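Local coordinates for capsular polysaccharide export system protein KpsC (Thermosulfurimonas dismutans, PDB 6MGB) that transfers Kdo, probably from CMP-Kdo and in beta-2,4 linkage, in building the conserved glycolipid anchor of Gram-negative bacterial capsules, at residues Glu26-Asp31 / Leu89-Asp94; Ile162-Gly167 / Thr244-Met249; Asp179-Met184 / Gly212-Met217. All blocks are in the same frame, centred on the assembly; numbering follows the deposited sequence. Where two conformers were deposited one is given.

Contact 1: residues Glu26-Asp31 / Leu89-Asp94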
loop_
_atom_site.group_PDB
_atom_site.type_symbol
_atom_site.label_atom_id
_atom_site.label_comp_id
_atom_site.label_asym_id
_atom_site.label_seq_id
_atom_site.Cartn_x
_atom_site.Cartn_y
_atom_site.Cartn_z
ATOM N N GLU A 26 10.778 -17.620 2.754
ATOM C CA GLU A 26 12.223 -17.672 2.546
ATOM C C GLU A 26 12.597 -17.352 1.107
ATOM O O GLU A 26 13.699 -16.852 0.852
ATOM C CB GLU A 26 12.764 -19.045 2.938
ATOM C CG GLU A 26 12.703 -19.316 4.426
ATOM C CD GLU A 26 13.493 -20.549 4.818
ATOM O OE1 GLU A 26 13.894 -21.301 3.910
ATOM O OE2 GLU A 26 13.740 -20.749 6.026
ATOM N N VAL A 27 11.709 -17.640 0.154
ATOM C CA VAL A 27 11.965 -17.252 -1.228
ATOM C C VAL A 27 11.945 -15.734 -1.360
ATOM O O VAL A 27 12.809 -15.143 -2.016
ATOM C CB VAL A 27 10.944 -17.921 -2.168
ATOM C CG1 VAL A 27 11.146 -17.456 -3.605
ATOM C CG2 VAL A 27 11.056 -19.439 -2.082
ATOM N N PHE A 28 10.959 -15.082 -0.739
ATOM C CA PHE A 28 10.915 -13.624 -0.745
ATOM C C PHE A 28 12.162 -13.040 -0.094
ATOM O O PHE A 28 12.788 -12.120 -0.632
ATOM C CB PHE A 28 9.661 -13.130 -0.018
ATOM C CG PHE A 28 8.377 -13.361 -0.770
ATOM C CD1 PHE A 28 8.138 -12.730 -1.980
ATOM C CD2 PHE A 28 7.394 -14.184 -0.246
ATOM C CE1 PHE A 28 6.950 -12.934 -2.660
ATOM C CE2 PHE A 28 6.207 -14.390 -0.920
ATOM C CZ PHE A 28 5.983 -13.764 -2.128
ATOM N N LEU A 29 12.541 -13.570 1.071
ATOM C CA LEU A 29 13.636 -12.999 1.844
ATOM C C LEU A 29 15.008 -13.331 1.276
ATOM O O LEU A 29 15.973 -12.621 1.580
ATOM C CB LEU A 29 13.567 -13.485 3.295
ATOM C CG LEU A 29 12.458 -12.899 4.172
ATOM C CD1 LEU A 29 12.466 -13.556 5.543
ATOM C CD2 LEU A 29 12.612 -11.392 4.308
ATOM N N GLU A 30 15.124 -14.383 0.469
ATOM C CA GLU A 30 16.414 -14.847 -0.035
ATOM C C GLU A 30 17.341 -15.270 1.102
ATOM O O GLU A 30 18.563 -15.315 0.933
ATOM C CB GLU A 30 17.077 -13.773 -0.906
ATOM C CG GLU A 30 16.218 -13.347 -2.093
ATOM C CD GLU A 30 16.720 -12.083 -2.765
ATOM O OE1 GLU A 30 17.830 -11.623 -2.423
ATOM O OE2 GLU A 30 16.002 -11.547 -3.635
ATOM N N ASP A 31 16.760 -15.579 2.262
ATOM C CA ASP A 31 17.484 -16.080 3.419
ATOM C C ASP A 31 16.614 -17.119 4.111
ATOM O O ASP A 31 15.421 -17.251 3.826
ATOM C CB ASP A 31 17.838 -14.953 4.401
ATOM C CG ASP A 31 18.880 -14.000 3.849
ATOM O OD1 ASP A 31 19.981 -14.462 3.488
ATOM O OD2 ASP A 31 18.594 -12.786 3.778
ATOM N N LEU A 89 1.314 -12.490 -3.418
ATOM C CA LEU A 89 2.117 -12.720 -4.610
ATOM C C LEU A 89 3.368 -11.857 -4.648
ATOM O O LEU A 89 4.299 -12.169 -5.398
ATOM C CB LEU A 89 1.278 -12.463 -5.863
ATOM C CG LEU A 89 0.042 -13.356 -6.010
ATOM C CD1 LEU A 89 -0.764 -12.950 -7.233
ATOM C CD2 LEU A 89 0.436 -14.824 -6.092
ATOM N N SER A 90 3.403 -10.778 -3.870
ATOM C CA SER A 90 4.610 -9.995 -3.681
ATOM C C SER A 90 4.688 -9.588 -2.219
ATOM O O SER A 90 3.679 -9.542 -1.510
ATOM C CB SER A 90 4.642 -8.759 -4.589
ATOM O OG SER A 90 3.587 -7.865 -4.289
ATOM N N LEU A 91 5.906 -9.299 -1.774
ATOM C CA LEU A 91 6.171 -9.003 -0.377
ATOM C C LEU A 91 7.084 -7.792 -0.294
ATOM O O LEU A 91 8.065 -7.696 -1.036
ATOM C CB LEU A 91 6.820 -10.204 0.323
ATOM C CG LEU A 91 6.850 -10.196 1.849
ATOM C CD1 LEU A 91 5.475 -10.518 2.414
ATOM C CD2 LEU A 91 7.890 -11.184 2.350
ATOM N N ILE A 92 6.753 -6.868 0.599
ATOM C CA ILE A 92 7.611 -5.724 0.879
ATOM C C ILE A 92 8.533 -6.088 2.034
ATOM O O ILE A 92 8.076 -6.552 3.085
ATOM C CB ILE A 92 6.776 -4.472 1.196
ATOM C CG1 ILE A 92 6.200 -3.906 -0.105
ATOM C CG2 ILE A 92 7.620 -3.416 1.906
ATOM C CD1 ILE A 92 5.120 -2.866 0.093
ATOM N N VAL A 93 9.831 -5.885 1.831
ATOM C CA VAL A 93 10.856 -6.206 2.817
ATOM C C VAL A 93 11.710 -4.952 2.951
ATOM O O VAL A 93 12.533 -4.659 2.077
ATOM C CB VAL A 93 11.704 -7.416 2.406
ATOM C CG1 VAL A 93 12.754 -7.724 3.463
ATOM C CG2 VAL A 93 10.812 -8.629 2.162
ATOM N N ASP A 94 11.520 -4.209 4.035
ATOM C CA ASP A 94 12.145 -2.897 4.194
ATOM C C ASP A 94 13.125 -2.926 5.358
ATOM O O ASP A 94 12.690 -2.988 6.524
ATOM C CB ASP A 94 11.081 -1.823 4.419
ATOM C CG ASP A 94 11.622 -0.419 4.228
ATOM O OD1 ASP A 94 12.789 -0.175 4.597
ATOM O OD2 ASP A 94 10.881 0.438 3.705
#
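Phe28 lays its ring across Leu91, and Leu29, the next residue, meets Val93: the short helix 25-29 is packed on strand 90-94 of the mixed sheet, an alpha-on-beta layer in one half of a GT-B glycosyltransferase. The side-chain packing is apolar, and no hydrogen bond joins the two segments. Phe28 holds CG anti to its carbonyl carbon (chi1 -72°), which lowers the ring from the helix onto the strand. Leu91 CB then sits over one face, 3.8 Å from the centroid of the Phe28 ring and 19° off the ring normal, a CH-pi contact displaced toward the rim. The same leucine also crosses the aromatic side chain at a slant. With CG anti to the backbone N (chi1 -165°), Leu91 brings CD2 to 3.5 Å from Phe28 CB, so one residue engages both the ring and its stem. At the far end of the ring, Leu89 O lies near the ring plane at the edge, 3.9 Å from Phe28 CE1, while Ser90 CA approaches CE1 obliquely. Ser90 points its CB away from the helix, and its OG is hydrogen-bonded to Leu77 O. Strand 302-305 adds Ile304 against Phe28, and Leu72 of strand 69-74 touches both Leu29 and Val93. The helix ends just beyond, at Glu30, whose phi is positive. Leu29 and Val93 cross at about a right angle, and a single methyl bridges the valine fork: Leu29 CD2 stands 3.8 Å from Val93 CG1 and 3.9 Å from Val93 CG2.

Contact 2: residues Ile162-Gly167 / Thr244-Met249. With C5P (cytidine-5'-monophosphate), chain D.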
loop_
_atom_site.group_PDB
_atom_site.type_symbol
_atom_site.label_atom_id
_atom_site.label_comp_id
_atom_site.label_asym_id
_atom_site.label_seq_id
_atom_site.Cartn_x
_atom_site.Cartn_y
_atom_site.Cartn_z
ATOM N N ILE A 162 -12.395 8.176 0.308
ATOM C CA ILE A 162 -11.915 6.818 0.541
ATOM C C ILE A 162 -11.927 6.558 2.042
ATOM O O ILE A 162 -11.298 7.289 2.814
ATOM C CB ILE A 162 -10.510 6.612 -0.047
ATOM C CG1 ILE A 162 -10.530 6.854 -1.560
ATOM C CG2 ILE A 162 -9.995 5.203 0.267
ATOM C CD1 ILE A 162 -9.162 6.844 -2.211
ATOM N N ASP A 163 -12.641 5.515 2.456
ATOM C CA ASP A 163 -12.635 5.101 3.850
ATOM C C ASP A 163 -11.576 4.023 4.051
ATOM O O ASP A 163 -11.153 3.351 3.108
ATOM C CB ASP A 163 -14.013 4.581 4.273
ATOM C CG ASP A 163 -14.190 4.551 5.784
ATOM O OD1 ASP A 163 -13.411 5.222 6.493
ATOM O OD2 ASP A 163 -15.111 3.857 6.267
ATOM N N GLN A 164 -11.143 3.868 5.300
ATOM C CA GLN A 164 -10.103 2.911 5.648
ATOM C C GLN A 164 -10.570 2.063 6.825
ATOM O O GLN A 164 -11.656 2.268 7.379
ATOM C CB GLN A 164 -8.787 3.633 5.957
ATOM C CG GLN A 164 -8.122 4.199 4.715
ATOM C CD GLN A 164 -6.971 5.130 5.034
ATOM O OE1 GLN A 164 -7.047 6.335 4.793
ATOM N NE2 GLN A 164 -5.895 4.574 5.576
ATOM N N THR A 165 -9.746 1.086 7.194
ATOM C CA THR A 165 -10.068 0.169 8.278
ATOM C C THR A 165 -9.547 0.719 9.595
ATOM O O THR A 165 -8.428 1.237 9.669
ATOM C CB THR A 165 -9.459 -1.213 8.030
ATOM O OG1 THR A 165 -8.029 -1.119 8.053
ATOM C CG2 THR A 165 -9.909 -1.771 6.690
ATOM N N TYR A 166 -10.356 0.598 10.641
ATOM C CA TYR A 166 -9.906 1.053 11.945
ATOM C C TYR A 166 -8.707 0.227 12.397
ATOM O O TYR A 166 -8.674 -0.996 12.235
ATOM C CB TYR A 166 -11.032 0.963 12.974
ATOM C CG TYR A 166 -10.655 1.655 14.253
ATOM C CD1 TYR A 166 -10.987 2.983 14.475
ATOM C CD2 TYR A 166 -9.922 0.995 15.220
ATOM C CE1 TYR A 166 -10.620 3.620 15.643
ATOM C CE2 TYR A 166 -9.551 1.623 16.387
ATOM C CZ TYR A 166 -9.897 2.934 16.592
ATOM O OH TYR A 166 -9.523 3.547 17.764
ATOM N N GLY A 167 -7.713 0.909 12.960
ATOM C CA GLY A 167 -6.464 0.282 13.331
ATOM C C GLY A 167 -5.392 0.330 12.265
ATOM O O GLY A 167 -4.282 -0.162 12.502
ATOM N N THR A 244 -8.541 11.326 0.417
ATOM C CA THR A 244 -8.006 10.201 1.173
ATOM C C THR A 244 -7.137 10.716 2.312
ATOM O O THR A 244 -6.558 11.804 2.230
ATOM C CB THR A 244 -7.186 9.256 0.280
ATOM O OG1 THR A 244 -6.883 8.053 0.996
ATOM C CG2 THR A 244 -5.883 9.917 -0.172
ATOM N N VAL A 245 -7.053 9.919 3.376
ATOM C CA VAL A 245 -6.135 10.191 4.477
ATOM C C VAL A 245 -4.793 9.559 4.137
ATOM O O VAL A 245 -3.794 10.262 3.947
ATOM C CB VAL A 245 -6.677 9.659 5.820
ATOM C CG1 VAL A 245 -5.633 9.829 6.923
ATOM C CG2 VAL A 245 -7.967 10.374 6.201
ATOM N N SER A 246 -4.763 8.218 4.047
ATOM C CA SER A 246 -3.506 7.521 3.790
ATOM C C SER A 246 -3.679 6.207 3.030
ATOM O O SER A 246 -2.757 5.381 3.042
ATOM C CB SER A 246 -2.788 7.226 5.115
ATOM O OG SER A 246 -3.554 6.340 5.914
ATOM N N SER A 247 -4.811 5.989 2.365
ATOM C CA SER A 247 -5.085 4.705 1.736
ATOM C C SER A 247 -4.229 4.498 0.488
ATOM O O SER A 247 -3.927 5.436 -0.252
ATOM C CB SER A 247 -6.564 4.607 1.364
ATOM O OG SER A 247 -6.832 3.420 0.638
ATOM N N GLN A 248 -3.849 3.238 0.252
ATOM C CA GLN A 248 -3.188 2.890 -1.003
ATOM C C GLN A 248 -4.078 3.197 -2.199
ATOM O O GLN A 248 -3.578 3.415 -3.308
ATOM C CB GLN A 248 -2.799 1.410 -1.006
ATOM C CG GLN A 248 -2.165 0.932 -2.310
ATOM C CD GLN A 248 -1.818 -0.543 -2.284
ATOM O OE1 GLN A 248 -1.653 -1.135 -1.217
ATOM N NE2 GLN A 248 -1.714 -1.146 -3.461
ATOM N N MET A 249 -5.398 3.211 -2.000
ATOM C CA MET A 249 -6.304 3.517 -3.098
ATOM C C MET A 249 -6.094 4.930 -3.623
ATOM O O MET A 249 -6.448 5.213 -4.771
ATOM C CB MET A 249 -7.753 3.318 -2.648
ATOM C CG MET A 249 -8.775 3.444 -3.765
ATOM S SD MET A 249 -10.397 2.824 -3.274
ATOM C CE MET A 249 -11.377 3.269 -4.704
HETATM O O3P C5P D . -4.337 1.083 2.045
HETATM P P C5P D . -5.684 0.418 2.211
HETATM O O1P C5P D . -6.692 1.460 2.686
HETATM O O2P C5P D . -5.782 -0.798 3.111
HETATM O "O5'" C5P D . -6.127 -0.019 0.748
HETATM C "C5'" C5P D . -5.695 -1.245 0.176
HETATM C "C4'" C5P D . -6.361 -1.474 -1.156
HETATM O "O4'" C5P D . -7.754 -1.819 -0.937
HETATM C "C3'" C5P D . -6.416 -0.261 -2.075
HETATM O "O3'" C5P D . -5.228 -0.094 -2.829
HETATM C "C2'" C5P D . -7.642 -0.537 -2.935
HETATM O "O2'" C5P D . -7.335 -1.430 -3.997
HETATM C "C1'" C5P D . -8.564 -1.247 -1.943
HETATM N N1 C5P D . -9.514 -0.309 -1.299
HETATM C C2 C5P D . -10.934 -0.227 -1.768
HETATM N N3 C5P D . -11.890 0.729 -1.106
HETATM C C4 C5P D . -11.446 1.576 -0.003
HETATM C C5 C5P D . -10.032 1.494 0.463
HETATM C C6 C5P D . -9.078 0.538 -0.199
HETATM O O2 C5P D . -11.300 -0.911 -2.660
HETATM N N4 C5P D . -12.372 2.505 0.637
HETATM O O HOH W 1 -8.668 7.539 2.965
#
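The carboxamide of Gln164 joins the two segments through both of its ends. Ser246 N donates to Gln164 OE1 at 3.1 Å, from a position tilted 24° out of the carbonyl plane, and Gln164 NE2 donates to Ser246 OG at 3.0 Å with an almost straight N-H...O angle of 170°. That serine oxygen lies nearly in the amide plane; NE2 is also held by Asp168 OD2, and Ser246 OG by Ser170 OG, both strong partners, which fixes the amide's rotation. These loops follow strands 158-162 and 241-244, neighbours in the parallel sheet of a GT-B nucleotide-binding domain, and they border the CMP pocket. One water, among buried residues, ties the loops together a second time: it donates to Ile162 O and Gln164 OE1 and accepts from Thr244 OG1 and Val245 N. Thr244 OG1 also takes Ser247 N in an ST motif. Ser247, with OG anti to its backbone N (chi1 174°), is the N-cap of helix 248-255, its OG accepting from Met249 N. Toward the nucleotide, Ser247 OG donates to CMP O1P at 2.8 Å. Gln248 N gives the phosphate another bond, 2.8 Å to CMP O3P, so the helix N-terminus faces the anion and would be expected to stabilise its charge. At the base, CMP N4 donates to Asp163 O at 2.9 Å; Glu252, His202 and Lys200 supply further bonds to the nucleotide. Apolar packing continues the pocket wall. In the conformer given, Ile162 CD1 rests 3.8 Å from Met249 CG, the two chains crossing at a slant, and the extended Met249 carries SD to 3.4 Å from CMP N3 of the cytosine.

Contact 3: residues Asp179-Met184 / Gly212-Met217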
loop_
_atom_site.group_PDB
_atom_site.type_symbol
_atom_site.label_atom_id
_atom_site.label_comp_id
_atom_site.label_asym_id
_atom_site.label_seq_id
_atom_site.Cartn_x
_atom_site.Cartn_y
_atom_site.Cartn_z
ATOM N N ASP A 179 -9.779 11.463 13.928
ATOM C CA ASP A 179 -10.594 12.638 13.647
ATOM C C ASP A 179 -10.244 13.295 12.319
ATOM O O ASP A 179 -11.020 14.126 11.835
ATOM C CB ASP A 179 -10.452 13.648 14.790
ATOM C CG ASP A 179 -11.666 14.547 14.931
ATOM O OD1 ASP A 179 -11.499 15.785 14.920
ATOM O OD2 ASP A 179 -12.793 14.017 15.036
ATOM N N THR A 180 -9.105 12.942 11.716
ATOM C CA THR A 180 -8.775 13.451 10.389
ATOM C C THR A 180 -9.831 13.060 9.362
ATOM O O THR A 180 -10.080 13.810 8.411
ATOM C CB THR A 180 -7.402 12.930 9.959
ATOM O OG1 THR A 180 -6.446 13.202 10.992
ATOM C CG2 THR A 180 -6.953 13.589 8.661
ATOM N N PHE A 181 -10.462 11.897 9.534
ATOM C CA PHE A 181 -11.490 11.470 8.591
ATOM C C PHE A 181 -12.710 12.383 8.658
ATOM O O PHE A 181 -13.332 12.675 7.628
ATOM C CB PHE A 181 -11.871 10.018 8.866
ATOM C CG PHE A 181 -10.833 9.034 8.417
ATOM C CD1 PHE A 181 -9.788 8.676 9.253
ATOM C CD2 PHE A 181 -10.892 8.479 7.150
ATOM C CE1 PHE A 181 -8.826 7.776 8.836
ATOM C CE2 PHE A 181 -9.934 7.580 6.727
ATOM C CZ PHE A 181 -8.900 7.229 7.570
ATOM N N ARG A 182 -13.071 12.844 9.857
ATOM C CA ARG A 182 -14.168 13.800 9.977
ATOM C C ARG A 182 -13.802 15.134 9.338
ATOM O O ARG A 182 -14.623 15.740 8.639
ATOM C CB ARG A 182 -14.548 13.995 11.445
ATOM C CG ARG A 182 -15.733 14.924 11.653
ATOM C CD ARG A 182 -16.241 14.870 13.086
ATOM N NE ARG A 182 -15.239 15.311 14.054
ATOM C CZ ARG A 182 -15.057 16.575 14.424
ATOM N NH1 ARG A 182 -15.802 17.545 13.910
ATOM N NH2 ARG A 182 -14.120 16.873 15.313
ATOM N N GLU A 183 -12.575 15.608 9.564
ATOM C CA GLU A 183 -12.129 16.835 8.912
ATOM C C GLU A 183 -12.150 16.685 7.396
ATOM O O GLU A 183 -12.566 17.601 6.678
ATOM C CB GLU A 183 -10.724 17.197 9.396
ATOM C CG GLU A 183 -10.202 18.523 8.866
ATOM C CD GLU A 183 -8.797 18.828 9.347
ATOM O OE1 GLU A 183 -8.079 17.883 9.739
ATOM O OE2 GLU A 183 -8.409 20.015 9.335
ATOM N N MET A 184 -11.703 15.533 6.892
ATOM C CA MET A 184 -11.713 15.297 5.452
ATOM C C MET A 184 -13.122 15.400 4.889
ATOM O O MET A 184 -13.331 15.973 3.813
ATOM C CB MET A 184 -11.119 13.923 5.146
ATOM C CG MET A 184 -11.037 13.596 3.667
ATOM S SD MET A 184 -10.250 12.005 3.355
ATOM C CE MET A 184 -11.539 10.883 3.881
ATOM N N GLY A 212 -14.843 0.590 10.054
ATOM C CA GLY A 212 -14.328 1.703 9.287
ATOM C C GLY A 212 -14.441 3.015 10.046
ATOM O O GLY A 212 -15.109 3.127 11.070
ATOM N N TYR A 213 -13.755 4.026 9.515
ATOM C CA TYR A 213 -13.826 5.359 10.101
ATOM C C TYR A 213 -15.093 6.079 9.652
ATOM O O TYR A 213 -15.967 6.391 10.467
ATOM C CB TYR A 213 -12.584 6.170 9.721
ATOM C CG TYR A 213 -11.278 5.592 10.219
ATOM C CD1 TYR A 213 -10.808 5.882 11.495
ATOM C CD2 TYR A 213 -10.503 4.772 9.408
ATOM C CE1 TYR A 213 -9.609 5.362 11.952
ATOM C CE2 TYR A 213 -9.303 4.247 9.856
ATOM C CZ TYR A 213 -8.861 4.546 11.127
ATOM O OH TYR A 213 -7.666 4.026 11.572
ATOM N N LEU A 214 -15.209 6.346 8.349
ATOM C CA LEU A 214 -16.394 7.018 7.829
ATOM C C LEU A 214 -17.614 6.107 7.861
ATOM O O LEU A 214 -18.744 6.593 7.986
ATOM C CB LEU A 214 -16.138 7.501 6.402
ATOM C CG LEU A 214 -15.034 8.548 6.233
ATOM C CD1 LEU A 214 -14.702 8.734 4.762
ATOM C CD2 LEU A 214 -15.452 9.869 6.858
ATOM N N ALA A 215 -17.408 4.793 7.762
ATOM C CA ALA A 215 -18.534 3.866 7.718
ATOM C C ALA A 215 -19.330 3.882 9.018
ATOM O O ALA A 215 -20.528 3.578 9.008
ATOM C CB ALA A 215 -18.033 2.453 7.419
ATOM N N ARG A 216 -18.692 4.233 10.136
ATOM C CA ARG A 216 -19.362 4.280 11.431
ATOM C C ARG A 216 -19.996 5.632 11.731
ATOM O O ARG A 216 -20.777 5.732 12.682
ATOM C CB ARG A 216 -18.379 3.947 12.557
ATOM C CG ARG A 216 -17.654 2.630 12.374
ATOM C CD ARG A 216 -18.544 1.415 12.519
ATOM N NE ARG A 216 -19.037 1.210 13.879
ATOM C CZ ARG A 216 -19.648 0.103 14.283
ATOM N NH1 ARG A 216 -19.824 -0.883 13.421
ATOM N NH2 ARG A 216 -20.087 -0.019 15.532
ATOM N N MET A 217 -19.678 6.665 10.960
ATOM C CA MET A 217 -20.226 7.987 11.210
ATOM C C MET A 217 -21.662 8.083 10.705
ATOM O O MET A 217 -22.090 7.345 9.814
ATOM C CB MET A 217 -19.382 9.063 10.527
ATOM C CG MET A 217 -17.943 9.133 10.993
ATOM S SD MET A 217 -17.069 10.488 10.188
ATOM C CE MET A 217 -15.392 10.168 10.717
#
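Phe181, the first residue of helix 180-191 to meet the 212-217 segment, faces Tyr213 in an offset stack. The Phe181 and Tyr213 rings lie 4.1 Å apart between centroids with planes only 5° from parallel. The rings are slipped: Phe181 CE1 lies 3.4 Å above the plane of the Tyr213 ring, over its centre, whereas Tyr213 CG sits toward the rim of Phe181. Tyr213 CB completes the overlap with a CH-pi contact, 18° off the normal of the Phe181 ring. Beside the stem of Phe181, Leu214 CD2 meets Phe181 O at 3.6 Å. The contact joins a helix flanking the parallel sheet of this GT-B domain to the loop between helix 203-206 and strand 224-226; Leu214 N and Ala215 N of this loop donate to Asp163, a CMP-binding residue of the neighbouring loop. Val171 of helix 169-172 touches both rings. At Arg182 the backbone takes over: in the conformers given, Met217, extended beyond CG, ends with CE 3.6 Å from Arg182 N and 4.0 Å from Arg182 CB, and the same methyl touches Phe181 CB. The polar end of Arg182 turns back along its own segment, where NE donates to the syn side of Asp179 OD2 as part of a salt bridge. One helical turn after Phe181 comes Met184. Its chain runs straight as far as SD and then bends (chi3 73°), which swings the methyl across Leu214 at about a right angle, with Met184 CE 3.9 Å from Leu214 CD1.

How the contacts relate
The three contacts fall in two parts of the GT-B architecture. Contact 1 belongs to the mixed sheet that contains strand 90-94; its centre lies 25 Å from that of contact 2 and 34 Å from that of contact 3, on the opposite side of the chain's centre from the latter. It closes before the others open. Contact 2 sits at the strand ends of the parallel sheet and contact 3 lies beside it, their centres only 10 Å apart, with contact 3 nested within the loop that contact 2 closes. They touch directly, through Asp163 and where Thr165 packs on Tyr213. Helix 180-191 and its partner loop lie as a second layer behind the CMP site.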